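Side-chain contacts in predicted sugar phosphatases of the HAD superfamily (Cytophaga hutchinsonii, PDB 2HX1), which probably acts as a sugar phosphatase of the HAD superfamily, hydrolysing phosphate esters at a magnesium site: residues G84-E89 against S207-F212; V166-N171 against L235-L240. One frame throughout, in Å; residues are numbered along the deposited sequence.

Contact 1: G84-E89 against S207-F212; sequences GMITKE and SQMFMF
Ile86 on helix 84-89 reaches across to Gln208 and Met209 at the start of helix 208-212. The axes of the two short helices stay 11.2 Å apart and make an angle of 98°, so side chains alone bridge the space between them. From a CB directed at the other helix, Ile86 sends out two branches. CG2 ends 4.1 Å from Gln208 NE2, a packing contact, since CG2 is a methyl; the amide nitrogen itself hydrogen-bonds to Lys244 O of the second subunit. The other branch leaves CB beside the backbone N (chi1 -57°) and runs extended through CG1, carrying CD1 to 3.9 Å from Met209 CG; the two side chains cross at about a right angle. Met209 continues towards Val52 and Asn54, while Ile86 also packs on Phe202. Met85, a selenomethionine like Met209, makes a second apolar contact. Its chain turns about the CG-SE bond (chi3 52°), and CE comes obliquely to the Phe212 ring, 3.9 Å from CE2. Met85 and Ile86 are each modelled in two conformers, so their contacts hold for one of them and are less certain. The two helices belong to the two connections between the parallel core sheet and the second, inserted sheet, an arrangement consistent with a HAD hydrolase that carries an alpha/beta cap domain.

Contact 2: V166-N171 against L235-L240; sequences VANTDN and LHTDIL
Asn168 and Thr237 mark the nearest backbone approach, CA to CA 8.5 Å, with the chain after strand 166-167 making an inverse gamma turn centred on Asn168 and facing a helix that opens with a pi-type turn, in which Leu240 N bonds to Leu235 O at 2.7 Å. No direct hydrogen bond crosses the interface; the polar link is a water. It donates to Asp170 OD1 at 2.8 Å and lies 2.6 Å from Thr237 OG1, so one molecule spans the carboxylate and the hydroxyl. The Thr237 methyl CG2 meets Asn168 ND2 at 4.3 Å, a loose packing contact. That amide is held from both ends, ND2 by Lys204 O and OD1 by Arg201 NH1. Helix 235-240 begins two residues after Asp233, which binds the magnesium ion together with Asp20 and Phe22; the Asp170 side chain lies about 5 Å from that ion at its nearest atom, so a loop of the inserted sheet reaches the HAD metal site, as expected of a cap domain. Asp170 N also donates a hydrogen bond to a sulfonate oxygen of a bound HEPES molecule, probably from the crystallisation liquor. His236 is solvent-exposed: chi1 of 44° puts CG between the backbone N and the carbonyl carbon, and its ring approaches Asp170 obliquely, CE1 4.1 Å from OD1. Carboxylate and ring planes are 67° apart. Within the loop, Thr169 OG1 donates to Asp170 O at 2.8 Å, tilted 27° from the carbonyl plane, and Gly185 N bonds to the same hydroxyl.

From the N terminus the chain first lays down core strands 16-19, 48-53 and 80-82, then enters helix 83-94 and passes into the second sheet. That sheet includes strand 164-167, whose end carries residues 166-171, and strand 199-202, after which helix 208-218 leads back to core strand 228-232 and helix 235-245. Contact 1 therefore closes a loop of 117 intervening residues around the whole insertion, and contact 2 one of 63. Their segments alternate, so the loops cross instead of nesting. Contact 1 joins the outgoing and returning helices, while contact 2 ties the inserted, probable cap domain to the core. Their centres are 14 Å apart and their nearest atoms about 5 Å.

Contact 1: G84-E89 against S207-F212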
ATOM      1  N   GLY A  84     -12.257  -2.390  23.772  1.00 23.63           N
ATOM      2  CA  GLY A  84     -12.200  -1.221  24.650  1.00 25.44           C
ATOM      3  C   GLY A  84     -11.564  -1.501  26.002  1.00 25.56           C
ATOM      4  O   GLY A  84     -10.974  -0.598  26.619  1.00 26.02           O
HETATM    5  N   MSE A  85     -11.650  -2.751  26.457  1.00 24.91           N
HETATM    6  CA  MSE A  85     -10.997  -3.142  27.705  0.70 27.12           C
HETATM    7  C   MSE A  85      -9.473  -3.069  27.573  1.00 27.07           C
HETATM    8  O   MSE A  85      -8.772  -2.689  28.523  1.00 26.68           O
HETATM    9  CB  MSE A  85     -11.435  -4.543  28.106  0.70 27.08           C
HETATM   10  CG  MSE A  85     -12.927  -4.592  28.499  0.70 32.63           C
HETATM   11 SE   MSE A  85     -13.728  -6.363  28.391  0.50 41.11          SE
HETATM   12  CE  MSE A  85     -12.401  -7.392  29.486  0.70 28.88           C
ATOM     13  N   ILE A  86      -8.958  -3.423  26.394  1.00 24.31           N
ATOM     14  CA  ILE A  86      -7.538  -3.373  26.157  0.60 26.41           C
ATOM     15  C   ILE A  86      -7.074  -1.929  26.145  1.00 26.17           C
ATOM     16  O   ILE A  86      -6.061  -1.578  26.770  1.00 27.59           O
ATOM     17  CB  ILE A  86      -7.115  -4.003  24.816  0.60 29.00           C
ATOM     18  CG1 ILE A  86      -7.571  -5.460  24.699  0.60 29.08           C
ATOM     19  CG2 ILE A  86      -5.588  -3.908  24.678  0.60 23.90           C
ATOM     20  CD1 ILE A  86      -7.385  -6.022  23.308  0.60 30.59           C
ATOM     21  N   THR A  87      -7.813  -1.090  25.433  1.00 23.77           N
ATOM     22  CA  THR A  87      -7.509   0.328  25.350  1.00 23.59           C
ATOM     23  C   THR A  87      -7.417   0.953  26.746  1.00 25.03           C
ATOM     24  O   THR A  87      -6.476   1.661  27.038  1.00 23.48           O
ATOM     25  CB  THR A  87      -8.587   1.062  24.589  1.00 23.38           C
ATOM     26  OG1 THR A  87      -8.620   0.584  23.245  1.00 23.88           O
ATOM     27  CG2 THR A  87      -8.337   2.554  24.587  1.00 18.48           C
ATOM     28  N   LYS A  88      -8.418   0.691  27.573  1.00 23.52           N
ATOM     29  CA  LYS A  88      -8.480   1.189  28.930  1.00 26.20           C
ATOM     30  C   LYS A  88      -7.244   0.796  29.714  1.00 25.91           C
ATOM     31  O   LYS A  88      -6.655   1.637  30.381  1.00 25.83           O
ATOM     32  CB  LYS A  88      -9.724   0.638  29.647  1.00 26.50           C
ATOM     33  CG  LYS A  88     -10.045   1.294  30.989  1.00 30.82           C
ATOM     34  CD  LYS A  88     -11.564   1.275  31.245  1.00 40.53           C
ATOM     35  CE  LYS A  88     -11.965   1.929  32.583  1.00 42.39           C
ATOM     36  NZ  LYS A  88     -11.613   3.376  32.673  1.00 47.68           N
ATOM     37  N   GLU A  89      -6.861  -0.480  29.643  1.00 26.43           N
ATOM     38  CA  GLU A  89      -5.689  -0.961  30.378  1.00 27.14           C
ATOM     39  C   GLU A  89      -4.405  -0.348  29.857  1.00 26.39           C
ATOM     40  O   GLU A  89      -3.462  -0.132  30.630  1.00 25.10           O
ATOM     41  CB  GLU A  89      -5.552  -2.492  30.309  1.00 29.96           C
ATOM     42  CG  GLU A  89      -6.674  -3.265  31.024  1.00 37.69           C
ATOM     43  N   SER A 207      -4.662 -11.552  19.777  1.00 23.05           N
ATOM     44  CA  SER A 207      -5.064 -12.691  20.595  1.00 22.92           C
ATOM     45  C   SER A 207      -5.242 -12.383  22.083  1.00 23.39           C
ATOM     46  O   SER A 207      -5.516 -13.317  22.866  1.00 20.52           O
ATOM     47  CB  SER A 207      -4.038 -13.797  20.446  1.00 24.32           C
ATOM     48  OG  SER A 207      -2.824 -13.438  21.075  1.00 28.95           O
ATOM     49  N   GLN A 208      -5.099 -11.108  22.485  1.00 22.50           N
ATOM     50  CA  GLN A 208      -5.203 -10.760  23.912  1.00 24.65           C
ATOM     51  C   GLN A 208      -6.561 -11.067  24.484  1.00 22.45           C
ATOM     52  O   GLN A 208      -6.651 -11.581  25.588  1.00 23.72           O
ATOM     53  CB  GLN A 208      -4.827  -9.293  24.218  1.00 25.02           C
ATOM     54  CG  GLN A 208      -3.334  -8.958  23.972  1.00 32.28           C
ATOM     55  CD  GLN A 208      -2.865  -7.669  24.670  1.00 31.65           C
ATOM     56  OE1 GLN A 208      -2.773  -7.625  25.890  1.00 49.59           O
ATOM     57  NE2 GLN A 208      -2.562  -6.624  23.889  1.00 32.62           N
HETATM   58  N   MSE A 209      -7.619 -10.774  23.739  1.00 21.88           N
HETATM   59  CA  MSE A 209      -8.969 -10.982  24.268  1.00 22.64           C
HETATM   60  C   MSE A 209      -9.260 -12.472  24.433  1.00 24.45           C
HETATM   61  O   MSE A 209      -9.854 -12.904  25.478  1.00 24.93           O
HETATM   62  CB  MSE A 209     -10.019 -10.333  23.393  1.00 21.09           C
HETATM   63  CG  MSE A 209     -10.106  -8.822  23.557  1.00 26.63           C
HETATM   64 SE   MSE A 209     -11.538  -8.096  22.455  0.70 22.99          SE
HETATM   65  CE  MSE A 209     -11.019  -8.617  20.659  1.00 20.94           C
ATOM     66  N   PHE A 210      -8.837 -13.236  23.413  1.00 21.98           N
ATOM     67  CA  PHE A 210      -8.945 -14.692  23.419  1.00 22.99           C
ATOM     68  C   PHE A 210      -8.229 -15.234  24.635  1.00 21.99           C
ATOM     69  O   PHE A 210      -8.745 -16.079  25.330  1.00 25.37           O
ATOM     70  CB  PHE A 210      -8.294 -15.334  22.183  1.00 21.77           C
ATOM     71  CG  PHE A 210      -8.941 -14.988  20.856  1.00 22.43           C
ATOM     72  CD1 PHE A 210     -10.290 -14.732  20.742  1.00 24.60           C
ATOM     73  CD2 PHE A 210      -8.166 -14.945  19.707  1.00 25.27           C
ATOM     74  CE1 PHE A 210     -10.858 -14.437  19.494  1.00 29.88           C
ATOM     75  CE2 PHE A 210      -8.710 -14.640  18.480  1.00 26.57           C
ATOM     76  CZ  PHE A 210     -10.067 -14.388  18.365  1.00 25.92           C
HETATM   77  N   MSE A 211      -7.029 -14.749  24.886  1.00 22.95           N
HETATM   78  CA  MSE A 211      -6.230 -15.246  25.995  1.00 24.31           C
HETATM   79  C   MSE A 211      -6.902 -14.971  27.361  1.00 26.57           C
HETATM   80  O   MSE A 211      -6.827 -15.772  28.291  1.00 28.53           O
HETATM   81  CB  MSE A 211      -4.836 -14.618  25.925  1.00 24.49           C
HETATM   82  CG  MSE A 211      -3.882 -15.141  26.973  1.00 32.95           C
HETATM   83 SE   MSE A 211      -3.690 -17.147  27.050  0.70 42.38          SE
HETATM   84  CE  MSE A 211      -2.239 -17.553  25.701  1.00 43.16           C
ATOM     85  N   PHE A 212      -7.539 -13.815  27.470  1.00 26.74           N
ATOM     86  CA  PHE A 212      -8.270 -13.429  28.674  1.00 25.24           C
ATOM     87  C   PHE A 212      -9.444 -14.390  28.953  1.00 23.87           C
ATOM     88  O   PHE A 212      -9.592 -14.904  30.062  1.00 20.54           O
ATOM     89  CB  PHE A 212      -8.736 -11.962  28.533  1.00 26.82           C
ATOM     90  CG  PHE A 212      -9.562 -11.494  29.675  1.00 30.01           C
ATOM     91  CD1 PHE A 212      -8.979 -11.204  30.885  1.00 37.38           C
ATOM     92  CD2 PHE A 212     -10.937 -11.398  29.553  1.00 36.50           C
ATOM     93  CE1 PHE A 212      -9.758 -10.790  31.956  1.00 37.82           C
ATOM     94  CE2 PHE A 212     -11.724 -11.014  30.619  1.00 33.39           C
ATOM     95  CZ  PHE A 212     -11.147 -10.700  31.813  1.00 36.69           C
TER

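Contact 2: V166-N171 against L235-L240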
ATOM      1  N   VAL A 166      -6.817   2.954  18.151  1.00 22.18           N
ATOM      2  CA  VAL A 166      -8.176   2.694  17.679  1.00 20.54           C
ATOM      3  C   VAL A 166      -8.475   1.201  17.825  1.00 19.88           C
ATOM      4  O   VAL A 166      -7.564   0.389  17.761  1.00 20.61           O
ATOM      5  CB  VAL A 166      -8.341   3.165  16.169  1.00 19.55           C
ATOM      6  CG1 VAL A 166      -7.459   2.326  15.205  1.00 21.57           C
ATOM      7  CG2 VAL A 166      -9.822   3.129  15.723  1.00 17.21           C
ATOM      8  N   ALA A 167      -9.749   0.852  17.999  1.00 20.13           N
ATOM      9  CA  ALA A 167     -10.241  -0.534  17.860  1.00 21.55           C
ATOM     10  C   ALA A 167     -10.137  -0.942  16.394  1.00 23.44           C
ATOM     11  O   ALA A 167     -10.471  -0.156  15.503  1.00 24.67           O
ATOM     12  CB  ALA A 167     -11.696  -0.637  18.287  1.00 19.44           C
ATOM     13  N   ASN A 168      -9.714  -2.172  16.154  1.00 24.94           N
ATOM     14  CA  ASN A 168      -9.474  -2.657  14.799  1.00 23.71           C
ATOM     15  C   ASN A 168     -10.778  -3.044  14.119  1.00 24.24           C
ATOM     16  O   ASN A 168     -10.971  -4.202  13.741  1.00 22.25           O
ATOM     17  CB  ASN A 168      -8.536  -3.854  14.828  1.00 21.21           C
ATOM     18  CG  ASN A 168      -7.990  -4.183  13.464  1.00 26.36           C
ATOM     19  OD1 ASN A 168      -7.630  -3.291  12.718  1.00 25.39           O
ATOM     20  ND2 ASN A 168      -7.927  -5.464  13.130  1.00 23.39           N
ATOM     21  N   THR A 169     -11.671  -2.077  13.939  1.00 22.16           N
ATOM     22  CA  THR A 169     -12.968  -2.397  13.369  1.00 22.85           C
ATOM     23  C   THR A 169     -12.769  -2.522  11.855  1.00 23.17           C
ATOM     24  O   THR A 169     -11.707  -2.180  11.307  1.00 22.91           O
ATOM     25  CB  THR A 169     -14.042  -1.319  13.693  1.00 21.71           C
ATOM     26  OG1 THR A 169     -13.844  -0.165  12.870  1.00 21.61           O
ATOM     27  CG2 THR A 169     -14.028  -0.898  15.199  1.00 18.28           C
ATOM     28  N   ASP A 170     -13.790  -3.034  11.189  1.00 23.91           N
ATOM     29  CA  ASP A 170     -13.829  -3.029   9.745  1.00 27.22           C
ATOM     30  C   ASP A 170     -13.780  -1.557   9.338  1.00 25.78           C
ATOM     31  O   ASP A 170     -14.140  -0.700  10.124  1.00 26.01           O
ATOM     32  CB  ASP A 170     -15.126  -3.702   9.239  1.00 27.31           C
ATOM     33  CG  ASP A 170     -15.258  -5.191   9.680  1.00 39.80           C
ATOM     34  OD1 ASP A 170     -14.254  -5.946   9.575  1.00 43.67           O
ATOM     35  OD2 ASP A 170     -16.388  -5.598  10.093  1.00 37.30           O
ATOM     36  N   ASN A 171     -13.328  -1.271   8.118  1.00 25.40           N
ATOM     37  CA  ASN A 171     -13.310   0.105   7.623  1.00 23.51           C
ATOM     38  C   ASN A 171     -14.680   0.685   7.419  1.00 23.00           C
ATOM     39  O   ASN A 171     -14.814   1.879   7.473  1.00 22.83           O
ATOM     40  CB  ASN A 171     -12.581   0.201   6.297  1.00 23.47           C
ATOM     41  CG  ASN A 171     -11.128   0.104   6.447  1.00 24.10           C
ATOM     42  OD1 ASN A 171     -10.569   0.506   7.473  1.00 25.82           O
ATOM     43  ND2 ASN A 171     -10.470  -0.440   5.425  1.00 22.14           N
ATOM     44  N   LEU A 235     -13.143 -12.841   7.549  1.00 24.84           N
ATOM     45  CA  LEU A 235     -11.958 -13.715   7.481  1.00 26.01           C
ATOM     46  C   LEU A 235     -10.719 -13.120   8.183  1.00 25.99           C
ATOM     47  O   LEU A 235     -10.028 -13.765   8.973  1.00 24.38           O
ATOM     48  CB  LEU A 235     -11.626 -14.049   6.011  1.00 25.65           C
ATOM     49  CG  LEU A 235     -12.614 -15.032   5.360  1.00 21.41           C
ATOM     50  CD1 LEU A 235     -12.617 -14.965   3.847  1.00 24.96           C
ATOM     51  CD2 LEU A 235     -12.397 -16.499   5.783  1.00 17.95           C
ATOM     52  N   HIS A 236     -10.452 -11.870   7.884  1.00 25.45           N
ATOM     53  CA  HIS A 236      -9.185 -11.284   8.242  1.00 27.56           C
ATOM     54  C   HIS A 236      -9.167 -10.821   9.689  1.00 26.55           C
ATOM     55  O   HIS A 236      -8.109 -10.445  10.168  1.00 29.34           O
ATOM     56  CB  HIS A 236      -8.826 -10.121   7.294  1.00 28.64           C
ATOM     57  CG  HIS A 236      -9.971  -9.209   7.003  1.00 38.18           C
ATOM     58  ND1 HIS A 236     -10.167  -8.021   7.677  1.00 45.17           N
ATOM     59  CD2 HIS A 236     -11.005  -9.327   6.129  1.00 41.16           C
ATOM     60  CE1 HIS A 236     -11.265  -7.439   7.221  1.00 45.74           C
ATOM     61  NE2 HIS A 236     -11.792  -8.211   6.283  1.00 46.33           N
ATOM     62  N   THR A 237     -10.310 -10.865  10.393  1.00 24.60           N
ATOM     63  CA  THR A 237     -10.335 -10.535  11.813  1.00 20.85           C
ATOM     64  C   THR A 237     -10.719 -11.766  12.699  1.00 20.76           C
ATOM     65  O   THR A 237      -9.891 -12.317  13.469  1.00 20.72           O
ATOM     66  CB  THR A 237     -11.312  -9.331  12.118  1.00 21.91           C
ATOM     67  OG1 THR A 237     -12.628  -9.642  11.668  1.00 21.22           O
ATOM     68  CG2 THR A 237     -10.894  -8.029  11.426  1.00 18.80           C
ATOM     69  N   ASP A 238     -11.963 -12.210  12.581  1.00 18.89           N
ATOM     70  CA  ASP A 238     -12.458 -13.363  13.348  1.00 20.05           C
ATOM     71  C   ASP A 238     -11.755 -14.694  13.037  1.00 20.53           C
ATOM     72  O   ASP A 238     -11.331 -15.396  13.951  1.00 22.63           O
ATOM     73  CB  ASP A 238     -13.959 -13.547  13.119  1.00 21.93           C
ATOM     74  CG  ASP A 238     -14.736 -12.268  13.314  1.00 21.96           C
ATOM     75  OD1 ASP A 238     -14.453 -11.534  14.298  1.00 24.87           O
ATOM     76  OD2 ASP A 238     -15.597 -11.977  12.459  1.00 25.32           O
ATOM     77  N   ILE A 239     -11.665 -15.047  11.764  1.00 20.19           N
ATOM     78  CA  ILE A 239     -11.225 -16.378  11.364  1.00 19.50           C
ATOM     79  C   ILE A 239      -9.718 -16.452  11.450  1.00 20.32           C
ATOM     80  O   ILE A 239      -9.193 -17.386  12.033  1.00 20.61           O
ATOM     81  CB  ILE A 239     -11.688 -16.747   9.947  1.00 20.56           C
ATOM     82  CG1 ILE A 239     -13.202 -16.497   9.785  1.00 25.60           C
ATOM     83  CG2 ILE A 239     -11.334 -18.213   9.643  1.00 18.58           C
ATOM     84  CD1 ILE A 239     -14.082 -17.157  10.851  1.00 18.10           C
ATOM     85  N   LEU A 240      -9.025 -15.463  10.874  1.00 20.48           N
ATOM     86  CA  LEU A 240      -7.544 -15.373  10.978  1.00 21.58           C
ATOM     87  C   LEU A 240      -7.136 -15.319  12.435  1.00 23.61           C
ATOM     88  O   LEU A 240      -6.281 -16.094  12.890  1.00 26.81           O
ATOM     89  CB  LEU A 240      -7.033 -14.121  10.226  1.00 22.63           C
ATOM     90  CG  LEU A 240      -5.525 -13.817  10.271  1.00 22.41           C
ATOM     91  CD1 LEU A 240      -4.779 -14.974   9.703  1.00 17.86           C
ATOM     92  CD2 LEU A 240      -5.140 -12.498   9.572  1.00 17.73           C
TER
HETATM   93  O   HOH W   1     -14.434  -7.806  11.713  1.00 35.66           O